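Local coordinates for protein putative neuraminyllactose-binding hemagglutinin homolog (Helicobacter pylori, PDB 3BGH) that is of unconfirmed function but is probably an adhesin, an outer-membrane lipoprotein related to neuraminyllactose-binding hemagglutinins, at residues K182-H186 against D187-R191. Numbering follows the deposited sequence.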
ATOM      1  N   LYS A 182      -3.653 -21.851 -17.485  1.00 99.49           N
ATOM      2  CA  LYS A 182      -2.712 -20.741 -17.612  1.00 99.50           C
ATOM      3  C   LYS A 182      -3.426 -19.488 -18.158  1.00 98.86           C
ATOM      4  O   LYS A 182      -3.224 -19.094 -19.314  1.00 98.87           O
ATOM      5  CB  LYS A 182      -1.514 -21.143 -18.488  1.00 99.82           C
ATOM      6  CG  LYS A 182      -0.377 -20.124 -18.492  1.00101.57           C
ATOM      7  CD  LYS A 182       0.530 -20.323 -19.690  1.00104.71           C
ATOM      8  CE  LYS A 182       1.100 -18.990 -20.178  1.00105.91           C
ATOM      9  NZ  LYS A 182       2.083 -19.188 -21.292  1.00106.15           N
ATOM     10  N   GLU A 183      -4.233 -18.865 -17.291  1.00 97.97           N
ATOM     11  CA  GLU A 183      -5.199 -17.791 -17.652  1.00 96.61           C
ATOM     12  C   GLU A 183      -4.703 -16.620 -18.522  1.00 95.18           C
ATOM     13  O   GLU A 183      -4.989 -16.612 -19.723  1.00 95.07           O
ATOM     14  CB  GLU A 183      -5.960 -17.280 -16.412  1.00 96.76           C
ATOM     15  CG  GLU A 183      -6.619 -18.393 -15.613  1.00 97.32           C
ATOM     16  CD  GLU A 183      -8.118 -18.213 -15.474  1.00 98.50           C
ATOM     17  OE1 GLU A 183      -8.592 -17.944 -14.341  1.00 98.68           O
ATOM     18  OE2 GLU A 183      -8.823 -18.349 -16.500  1.00 98.95           O
ATOM     19  N   THR A 184      -3.994 -15.642 -17.936  1.00 93.18           N
ATOM     20  CA  THR A 184      -3.590 -14.421 -18.686  1.00 91.33           C
ATOM     21  C   THR A 184      -2.060 -14.055 -18.707  1.00 89.66           C
ATOM     22  O   THR A 184      -1.190 -14.939 -18.645  1.00 89.77           O
ATOM     23  CB  THR A 184      -4.496 -13.155 -18.314  1.00 91.65           C
ATOM     24  OG1 THR A 184      -4.278 -12.744 -16.952  1.00 91.19           O
ATOM     25  CG2 THR A 184      -5.997 -13.432 -18.548  1.00 91.39           C
ATOM     26  N   ASP A 185      -1.753 -12.765 -18.865  1.00 86.94           N
ATOM     27  CA  ASP A 185      -0.439 -12.212 -18.517  1.00 84.26           C
ATOM     28  C   ASP A 185      -0.621 -10.987 -17.597  1.00 82.35           C
ATOM     29  O   ASP A 185      -1.759 -10.589 -17.276  1.00 81.35           O
ATOM     30  CB  ASP A 185       0.394 -11.862 -19.764  1.00 84.49           C
ATOM     31  CG  ASP A 185      -0.110 -10.614 -20.499  1.00 83.40           C
ATOM     32  OD1 ASP A 185       0.664 -10.108 -21.361  1.00 82.06           O
ATOM     33  OD2 ASP A 185      -1.257 -10.156 -20.225  1.00 78.31           O
ATOM     34  N   HIS A 186       0.497 -10.398 -17.189  1.00 79.71           N
ATOM     35  CA  HIS A 186       0.481  -9.282 -16.259  1.00 77.43           C
ATOM     36  C   HIS A 186      -0.379  -8.069 -16.664  1.00 75.84           C
ATOM     37  O   HIS A 186      -1.235  -7.659 -15.879  1.00 75.62           O
ATOM     38  CB  HIS A 186       1.907  -8.881 -15.879  1.00 77.53           C
ATOM     39  CG  HIS A 186       2.704 -10.005 -15.294  1.00 77.33           C
ATOM     40  ND1 HIS A 186       2.193 -10.857 -14.343  1.00 77.24           N
ATOM     41  CD2 HIS A 186       3.970 -10.421 -15.530  1.00 78.28           C
ATOM     42  CE1 HIS A 186       3.109 -11.752 -14.017  1.00 77.33           C
ATOM     43  NE2 HIS A 186       4.197 -11.510 -14.723  1.00 77.92           N
ATOM     44  N   ASP A 187      -0.195  -7.516 -17.863  1.00 74.11           N
ATOM     45  CA  ASP A 187      -0.866  -6.249 -18.193  1.00 73.12           C
ATOM     46  C   ASP A 187      -2.376  -6.354 -18.188  1.00 71.31           C
ATOM     47  O   ASP A 187      -3.060  -5.430 -17.753  1.00 71.12           O
ATOM     48  CB  ASP A 187      -0.333  -5.591 -19.464  1.00 73.78           C
ATOM     49  CG  ASP A 187       0.979  -4.844 -19.208  1.00 77.00           C
ATOM     50  OD1 ASP A 187       0.949  -3.602 -18.930  1.00 76.83           O
ATOM     51  OD2 ASP A 187       2.038  -5.528 -19.243  1.00 80.24           O
ATOM     52  N   GLN A 188      -2.880  -7.510 -18.600  1.00 68.82           N
ATOM     53  CA  GLN A 188      -4.298  -7.818 -18.487  1.00 67.18           C
ATOM     54  C   GLN A 188      -4.794  -7.895 -17.001  1.00 65.56           C
ATOM     55  O   GLN A 188      -5.891  -7.448 -16.661  1.00 65.13           O
ATOM     56  CB  GLN A 188      -4.605  -9.074 -19.328  1.00 67.17           C
ATOM     57  CG  GLN A 188      -6.069  -9.396 -19.577  1.00 68.56           C
ATOM     58  CD  GLN A 188      -6.750  -8.565 -20.675  1.00 71.53           C
ATOM     59  OE1 GLN A 188      -7.914  -8.815 -21.013  1.00 71.56           O
ATOM     60  NE2 GLN A 188      -6.051  -7.563 -21.208  1.00 71.34           N
ATOM     61  N   ALA A 189      -3.953  -8.407 -16.112  1.00 63.79           N
ATOM     62  CA  ALA A 189      -4.305  -8.552 -14.712  1.00 61.91           C
ATOM     63  C   ALA A 189      -4.331  -7.175 -14.007  1.00 60.77           C
ATOM     64  O   ALA A 189      -5.221  -6.893 -13.205  1.00 58.84           O
ATOM     65  CB  ALA A 189      -3.344  -9.509 -14.029  1.00 61.68           C
ATOM     66  N   ILE A 190      -3.349  -6.344 -14.357  1.00 59.74           N
ATOM     67  CA  ILE A 190      -3.244  -4.952 -13.922  1.00 59.05           C
ATOM     68  C   ILE A 190      -4.510  -4.156 -14.276  1.00 59.06           C
ATOM     69  O   ILE A 190      -5.097  -3.459 -13.442  1.00 59.11           O
ATOM     70  CB  ILE A 190      -1.996  -4.295 -14.569  1.00 58.63           C
ATOM     71  CG1 ILE A 190      -0.733  -4.938 -13.979  1.00 58.34           C
ATOM     72  CG2 ILE A 190      -1.994  -2.807 -14.380  1.00 54.82           C
ATOM     73  CD1 ILE A 190       0.553  -4.495 -14.603  1.00 55.01           C
ATOM     74  N   ARG A 191      -4.923  -4.291 -15.522  1.00 59.19           N
ATOM     75  CA  ARG A 191      -6.148  -3.700 -16.005  1.00 59.09           C
ATOM     76  C   ARG A 191      -7.386  -4.075 -15.166  1.00 58.04           C
ATOM     77  O   ARG A 191      -8.185  -3.193 -14.811  1.00 58.26           O
ATOM     78  CB  ARG A 191      -6.296  -4.009 -17.494  1.00 59.04           C
ATOM     79  CG  ARG A 191      -6.151  -2.774 -18.332  1.00 62.50           C
ATOM     80  CD  ARG A 191      -5.350  -2.930 -19.607  1.00 66.50           C
ATOM     81  NE  ARG A 191      -6.096  -3.589 -20.666  1.00 69.04           N
ATOM     82  CZ  ARG A 191      -5.730  -3.609 -21.950  1.00 71.71           C
ATOM     83  NH1 ARG A 191      -4.635  -2.971 -22.373  1.00 70.58           N
ATOM     84  NH2 ARG A 191      -6.482  -4.262 -22.823  1.00 72.34           N
TER
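Asp185 sets its carboxylate beside the amino end of the helix, next to Gln188: Asp185 OD2 stands 3.5 Å from Gln188 N, a near approach and not a hydrogen bond, and 3.6 Å from Gln188 CB. The carboxylate gets there because CG sits between the backbone N and the carbonyl carbon (chi1 73°), and the side chains of Asp185 and Gln188 cross at about a right angle. Next to it the methyl Thr184 CG2 meets Gln188 CG at 4.2 Å, a loose van der Waals touch. On the backbone, Ile190 N gives His186 O a nearly straight hydrogen bond of 2.9 Å (N-H...O angle 169°), the straightest of those joining the two segments at this helix start. Ala189 N is shared between two carbonyls, weakly in both cases: Asp185 O at 3.3 Å and His186 O at 2.8 Å. Asp185 O also takes a weak hydrogen bond from the Thr184 hydroxyl. Where the Ile190 side chain turns back, its CG1 lies 3.4 Å from His186 O, so carbon packs against the same carbonyl that ends the straight bond.

Asp185 holds the N-cap position of helix 186-208, the long helix reached from strand 144-161 through a segment that is partly unmodelled. A carboxylate at this end would probably be favoured by the helix dipole. Further out, Gln188 turns its amide oxygen to the backbone N of Val19, while His186 ND1 is hydrogen-bonded to Asp126. Ala189 packs on Ala157 and Ile159 of strand 144-161, and Ile190 on Ile108 and Tyr56, which places this buried side of the turn against the sheet and beside helix 54-73. Before the cap, Thr184 pairs through its backbone with Ile159 and Glu183 forms a salt bridge with Arg161.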